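Local atomic coordinates of tRNA (adenine(9)-N1)-methyltransferase (PDB entry 5A7Z), a protein that catalyses the S-adenosyl-L-methionine-dependent methylation of N1 of adenosine 9 in tRNA. Residues L167-S170 and D171-P175; E118-E122 and E123-K127; E214-A217 and L218-Y222. One frame throughout, in Å; residues are numbered along the deposited sequence.

Contact 1 of 3, residues L167-S170 and D171-P175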
# COMPACT_ATOMS: atom_id res chain seq x y z
N LEU A 167 -12.22 14.53 -4.25
CA LEU A 167 -12.00 13.22 -4.84
C LEU A 167 -12.19 13.22 -6.35
O LEU A 167 -13.21 13.63 -6.87
CB LEU A 167 -12.95 12.20 -4.21
CG LEU A 167 -12.61 10.73 -4.44
CD1 LEU A 167 -11.16 10.44 -4.05
CD2 LEU A 167 -13.56 9.84 -3.66
N SER A 168 -11.16 12.77 -7.05
CA SER A 168 -11.20 12.60 -8.49
C SER A 168 -11.38 11.10 -8.77
O SER A 168 -10.62 10.28 -8.27
CB SER A 168 -9.88 13.08 -9.07
OG SER A 168 -9.97 13.32 -10.45
N LEU A 169 -12.39 10.74 -9.54
CA LEU A 169 -12.79 9.35 -9.64
C LEU A 169 -12.77 8.93 -11.09
O LEU A 169 -13.47 9.53 -11.89
CB LEU A 169 -14.19 9.15 -9.08
CG LEU A 169 -14.54 7.71 -8.66
CD1 LEU A 169 -14.02 7.41 -7.28
CD2 LEU A 169 -16.04 7.50 -8.68
N SER A 170 -11.98 7.92 -11.42
CA SER A 170 -11.86 7.46 -12.79
C SER A 170 -12.89 6.36 -13.16
O SER A 170 -13.46 5.68 -12.29
CB SER A 170 -10.44 6.99 -13.07
OG SER A 170 -10.33 5.60 -12.91
N ASP A 171 -13.10 6.23 -14.47
CA ASP A 171 -13.86 5.13 -15.08
C ASP A 171 -13.61 3.77 -14.48
O ASP A 171 -14.45 2.88 -14.60
CB ASP A 171 -13.47 5.01 -16.58
CG ASP A 171 -14.45 5.68 -17.50
OD1 ASP A 171 -15.65 5.71 -17.17
OD2 ASP A 171 -14.04 6.16 -18.58
N GLU A 172 -12.38 3.54 -14.03
CA GLU A 172 -11.92 2.21 -13.67
C GLU A 172 -11.85 1.98 -12.19
O GLU A 172 -11.64 0.87 -11.77
CB GLU A 172 -10.55 1.94 -14.28
CG GLU A 172 -10.61 0.93 -15.41
CD GLU A 172 -9.25 0.59 -15.96
OE1 GLU A 172 -8.37 1.47 -15.93
OE2 GLU A 172 -9.07 -0.56 -16.43
N ASP A 173 -12.00 3.04 -11.39
CA ASP A 173 -11.98 2.92 -9.95
C ASP A 173 -13.16 2.14 -9.53
O ASP A 173 -14.25 2.45 -9.90
CB ASP A 173 -12.09 4.27 -9.28
CG ASP A 173 -10.91 5.14 -9.57
OD1 ASP A 173 -9.84 4.61 -9.96
OD2 ASP A 173 -11.05 6.38 -9.40
N ASN A 174 -12.95 1.18 -8.66
CA ASN A 174 -14.05 0.37 -8.17
C ASN A 174 -14.04 0.34 -6.65
O ASN A 174 -13.56 -0.63 -6.06
CB ASN A 174 -13.93 -1.01 -8.74
CG ASN A 174 -14.98 -1.93 -8.23
OD1 ASN A 174 -16.00 -1.52 -7.70
ND2 ASN A 174 -14.71 -3.21 -8.34
N PRO A 175 -14.54 1.43 -6.01
CA PRO A 175 -14.24 1.75 -4.63
C PRO A 175 -15.11 1.02 -3.66
O PRO A 175 -16.25 0.68 -3.98
CB PRO A 175 -14.53 3.25 -4.53
CG PRO A 175 -14.84 3.70 -5.92
CD PRO A 175 -15.33 2.48 -6.63
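Ser-170 and Asp-173 hold the turn closed by bonds that run both ways. The N-H of Ser-170 donates to Asp-173 OD2 at 2.7 Å. It meets that oxygen from well above the carboxylate plane, 60° out of it. In return, Asp-173 N donates to Ser-170 O at 3.1 Å. This second bond closes a type I beta turn over Asp-171 and Glu-172. The hydroxyl of Ser-170 adds a further bond: its OG accepts from Glu-172 N at 3.1 Å, which makes an ST turn within the beta turn. The tight bend lies in the surface loop that joins strand 162-164 to strand 175-178 of the methyltransferase domain. Asp-173 has CG anti to its carbonyl carbon (chi1 -65°), which turns the carboxylate back over Ser-170. Its other oxygen, OD1, is hydrogen-bonded to Tyr-107 OH and forms a salt bridge with Lys-109 NZ.

The apolar part is small. Leu-169 lays CD1 against Pro-175 CG at 4.0 Å. The same methyl is 3.8 Å from Asp-173 OD2. Leu-169 and Pro-175 both also touch Phe-224, and Pro-175 rests on Val-196 of strand 196-202.

Contact 2 of 3, residues E118-E122 and E123-K127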
# COMPACT_ATOMS: atom_id res chain seq x y z
N GLU A 118 -12.38 19.11 10.21
CA GLU A 118 -12.81 20.23 11.05
C GLU A 118 -14.01 19.92 11.96
O GLU A 118 -14.31 20.67 12.85
CB GLU A 118 -13.08 21.45 10.17
CG GLU A 118 -11.85 21.93 9.38
CD GLU A 118 -10.71 22.45 10.29
OE1 GLU A 118 -11.02 23.10 11.32
OE2 GLU A 118 -9.51 22.23 9.98
N PHE A 119 -14.65 18.76 11.78
CA PHE A 119 -15.72 18.31 12.66
C PHE A 119 -15.19 17.50 13.85
O PHE A 119 -15.96 17.13 14.72
CB PHE A 119 -16.70 17.39 11.91
CG PHE A 119 -17.36 18.03 10.71
CD1 PHE A 119 -16.69 18.16 9.50
CD2 PHE A 119 -18.70 18.39 10.76
CE1 PHE A 119 -17.31 18.70 8.39
CE2 PHE A 119 -19.33 18.93 9.65
CZ PHE A 119 -18.63 19.09 8.46
N LEU A 120 -13.90 17.15 13.84
CA LEU A 120 -13.33 16.30 14.88
C LEU A 120 -12.99 17.13 16.11
O LEU A 120 -12.55 18.26 16.01
CB LEU A 120 -12.06 15.62 14.37
CG LEU A 120 -12.21 14.66 13.19
CD1 LEU A 120 -10.84 14.17 12.70
CD2 LEU A 120 -13.13 13.50 13.56
N ASN A 121 -13.12 16.53 17.27
CA ASN A 121 -12.57 17.15 18.45
C ASN A 121 -11.03 17.07 18.43
O ASN A 121 -10.43 16.59 17.45
CB ASN A 121 -13.17 16.54 19.71
CG ASN A 121 -12.67 15.15 19.98
OD1 ASN A 121 -11.50 14.85 19.80
ND2 ASN A 121 -13.54 14.33 20.52
N GLU A 122 -10.39 17.61 19.45
CA GLU A 122 -8.96 17.88 19.40
C GLU A 122 -8.15 16.60 19.54
O GLU A 122 -7.18 16.43 18.86
CB GLU A 122 -8.54 18.92 20.47
CG GLU A 122 -9.24 20.27 20.31
CD GLU A 122 -8.65 21.35 21.20
OE1 GLU A 122 -8.08 21.02 22.25
OE2 GLU A 122 -8.74 22.54 20.84
N GLU A 123 -8.60 15.70 20.42
CA GLU A 123 -7.99 14.39 20.57
C GLU A 123 -8.08 13.60 19.25
O GLU A 123 -7.11 12.97 18.81
CB GLU A 123 -8.72 13.58 21.66
CG GLU A 123 -8.61 14.15 23.07
CD GLU A 123 -9.37 15.47 23.24
OE1 GLU A 123 -10.53 15.55 22.77
OE2 GLU A 123 -8.77 16.43 23.77
N GLU A 124 -9.27 13.60 18.65
CA GLU A 124 -9.51 12.94 17.38
C GLU A 124 -8.62 13.50 16.25
O GLU A 124 -8.01 12.74 15.50
CB GLU A 124 -10.98 13.06 16.99
CG GLU A 124 -11.90 12.20 17.86
CD GLU A 124 -13.40 12.45 17.64
OE1 GLU A 124 -13.80 13.56 17.17
OE2 GLU A 124 -14.20 11.53 17.97
N LYS A 125 -8.56 14.82 16.14
CA LYS A 125 -7.65 15.45 15.17
C LYS A 125 -6.19 14.98 15.33
O LYS A 125 -5.47 14.73 14.33
CB LYS A 125 -7.70 16.93 15.33
CG LYS A 125 -8.96 17.57 14.77
CD LYS A 125 -8.99 19.04 15.10
CE LYS A 125 -10.20 19.72 14.54
NZ LYS A 125 -9.76 20.95 13.85
N GLU A 126 -5.76 14.86 16.58
CA GLU A 126 -4.36 14.59 16.85
C GLU A 126 -4.07 13.14 16.50
O GLU A 126 -3.13 12.88 15.77
CB GLU A 126 -3.98 14.88 18.31
CG GLU A 126 -2.54 15.38 18.49
CD GLU A 126 -2.10 15.46 19.97
OE1 GLU A 126 -2.96 15.78 20.83
OE2 GLU A 126 -0.90 15.23 20.26
N LYS A 127 -4.85 12.21 17.04
CA LYS A 127 -4.77 10.81 16.62
C LYS A 127 -4.74 10.71 15.12
O LYS A 127 -3.87 10.10 14.54
CB LYS A 127 -5.98 10.02 17.08
CG LYS A 127 -5.96 9.65 18.54
CD LYS A 127 -7.31 9.07 18.94
CE LYS A 127 -7.51 7.67 18.39
NZ LYS A 127 -7.31 6.63 19.44
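Asn-121 and Glu-124 grip each other with two bonds. The N-H of Glu-124 donates to Asn-121 OD1 at 2.8 Å, in an almost straight bond (175°). The N-H of Asn-121 donates to Glu-124 OE1 at 3.0 Å, reaching that oxygen on its anti side. Asn-121 places its amide by chi1 73°, with CG between the backbone N and the carbonyl carbon, which points OD1 forward to the N-H of Glu-124 in the first helical turn. The Glu-124 chain is extended beyond CG. Its carboxylate stacks on the Asn-121 amide, with the two planes 19° apart.

This reciprocal pair is a capping box, with Asn-121 as N-cap of helix 122-142. The regular helical pattern starts at once. Lys-125 N donates to Asn-121 O at 2.9 Å, and Glu-126 N donates to Glu-122 O. The acidic side chains of Glu-122, Glu-123 and Glu-124 sit near this N-terminus, where the helix dipole would probably favour their negative charge. An alanine in place of Glu-124 removes the carboxylate, which would probably leave the N-H of Asn-121 without its acceptor and the amide freer to turn.

Further out, Lys-125 reaches back along the incoming chain. Its NZ forms a salt bridge with Glu-118 OE1, a rather long one at 3.6 Å. On the way, its CE passes Leu-120 O at 3.1 Å.

Leu-120 is buried and supplies the packing. Its CB meets Lys-125 CG at 3.7 Å, while its CD2 lies 3.7 Å from Glu-124 OE1. Beyond these residues, Glu-124 touches Asp-204 and Lys-125 touches Phe-117.

Contact 3 of 3, residues E214-A217 and L218-Y222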
# COMPACT_ATOMS: atom_id res chain seq x y z
N GLU A 214 -18.58 11.22 0.21
CA GLU A 214 -20.04 11.46 0.30
C GLU A 214 -20.47 12.63 -0.57
O GLU A 214 -21.51 12.60 -1.23
CB GLU A 214 -20.42 11.70 1.74
CG GLU A 214 -21.80 12.25 1.95
CD GLU A 214 -22.01 12.67 3.39
OE1 GLU A 214 -21.95 11.78 4.26
OE2 GLU A 214 -22.17 13.88 3.65
N ARG A 215 -19.66 13.66 -0.59
CA ARG A 215 -19.93 14.83 -1.38
C ARG A 215 -19.92 14.50 -2.87
O ARG A 215 -20.80 14.95 -3.62
CB ARG A 215 -18.92 15.91 -1.06
CG ARG A 215 -18.95 17.11 -1.99
CD ARG A 215 -17.84 18.11 -1.63
NE ARG A 215 -17.49 18.10 -0.20
CZ ARG A 215 -16.24 17.97 0.28
NH1 ARG A 215 -15.19 17.87 -0.55
NH2 ARG A 215 -16.05 17.96 1.58
N LEU A 216 -18.94 13.71 -3.30
CA LEU A 216 -18.89 13.28 -4.70
C LEU A 216 -20.11 12.42 -5.08
O LEU A 216 -20.74 12.64 -6.09
CB LEU A 216 -17.61 12.50 -4.99
CG LEU A 216 -17.20 12.62 -6.45
CD1 LEU A 216 -16.47 13.94 -6.66
CD2 LEU A 216 -16.33 11.46 -6.88
N ALA A 217 -20.40 11.43 -4.22
CA ALA A 217 -21.50 10.51 -4.40
C ALA A 217 -22.85 11.19 -4.54
O ALA A 217 -23.60 10.92 -5.49
CB ALA A 217 -21.55 9.54 -3.21
N LEU A 218 -23.20 12.03 -3.56
CA LEU A 218 -24.43 12.84 -3.62
C LEU A 218 -24.51 13.74 -4.83
O LEU A 218 -25.58 14.06 -5.31
CB LEU A 218 -24.54 13.72 -2.38
CG LEU A 218 -24.91 12.98 -1.09
CD1 LEU A 218 -24.55 13.82 0.13
CD2 LEU A 218 -26.38 12.62 -1.07
N SER A 219 -23.38 14.21 -5.30
CA SER A 219 -23.38 15.18 -6.37
C SER A 219 -23.61 14.52 -7.74
O SER A 219 -24.07 15.18 -8.68
CB SER A 219 -22.08 15.97 -6.35
OG SER A 219 -22.03 16.89 -7.42
N ARG A 220 -23.30 13.23 -7.84
CA ARG A 220 -23.37 12.52 -9.12
C ARG A 220 -24.28 11.30 -9.08
O ARG A 220 -24.36 10.55 -10.04
CB ARG A 220 -21.97 12.12 -9.54
CG ARG A 220 -21.03 13.31 -9.61
CD ARG A 220 -19.71 12.96 -10.26
NE ARG A 220 -18.75 14.01 -9.97
CZ ARG A 220 -17.42 13.89 -10.04
NH1 ARG A 220 -16.85 12.74 -10.41
NH2 ARG A 220 -16.64 14.92 -9.73
N GLY A 221 -24.92 11.08 -7.94
CA GLY A 221 -25.84 9.99 -7.76
C GLY A 221 -25.19 8.62 -7.65
O GLY A 221 -25.82 7.62 -8.05
N TYR A 222 -23.96 8.55 -7.10
CA TYR A 222 -23.30 7.24 -6.90
C TYR A 222 -23.57 6.70 -5.52
O TYR A 222 -23.96 7.41 -4.62
CB TYR A 222 -21.81 7.31 -7.12
CG TYR A 222 -21.40 7.84 -8.45
CD1 TYR A 222 -22.19 7.63 -9.55
CD2 TYR A 222 -20.23 8.57 -8.61
CE1 TYR A 222 -21.83 8.12 -10.79
CE2 TYR A 222 -19.86 9.07 -9.85
CZ TYR A 222 -20.69 8.85 -10.93
OH TYR A 222 -20.36 9.33 -12.19
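Leu-216 with Arg-220 and Glu-214 with Leu-218 make a local surface contact along the last turns of helix 211-220 and round its C-terminal end. Leu-218 N donates to Glu-214 O at 2.9 Å and 170°, a regular helical bond. After that the pattern loosens. Ser-219 N has weak bonds to both Arg-215 O and Leu-216 O, and Arg-220 N has weak ones to both Leu-216 O and Ala-217 O.

Two side-chain pairs follow the helix. Leu-216 puts CD1 over one face of the Arg-220 guanidinium, toward its rim, with Leu-216 CD1 3.5 Å from Arg-220 CZ. The Leu-216 side chain stands with CG anti to the backbone N (chi1 -153°), and this swings the branch toward the helix end. Arg-220 runs extended from CG to NE, which carries its guanidinium to the Leu-216 branch. On another side, Glu-214 and Leu-218 lie side by side and point the same way; Glu-214 CG meets Leu-218 CD1 at 3.7 Å. The carboxylate of Glu-214 makes a long, weak ion pair with Arg-211.

At the helix end, CB of Arg-220 lies over one face of the Tyr-222 ring, offset toward its rim. The CB of Ala-217 is 3.5 Å from Tyr-222 O.

Ala-217 O is the meeting point of the ending. Tyr-222 N donates to Ala-217 O at 2.9 Å. This 6→1 bond and the positive phi of Gly-221 resemble a Schellman ending, though Gly-221 N bonds weakly to Ala-217 O instead of making the 5→2 bond of the full motif.

How the contacts relate
Contact 2 comes first along the chain, then contact 1, then contact 3. All three lie on the surface of the TRM10-type methyltransferase region, in connections around its mixed sheet. Contact 2 starts helix 122-142 after strand 109-113. Contact 1 lies in the loop from strand 162-164 to strand 175-178. Contact 3 ends helix 211-220 before strand 226-228. Contacts 1 and 3 have centres about 12 Å apart and touch: Leu-216 packs against the backbone O of Leu-167 and the side chain of Leu-169. Contact 2 stands apart, its centre about 28 Å from that of contact 1 and about 25 Å from that of contact 3. Contacts 1 and 3 thus form one packed patch of this SPOUT domain.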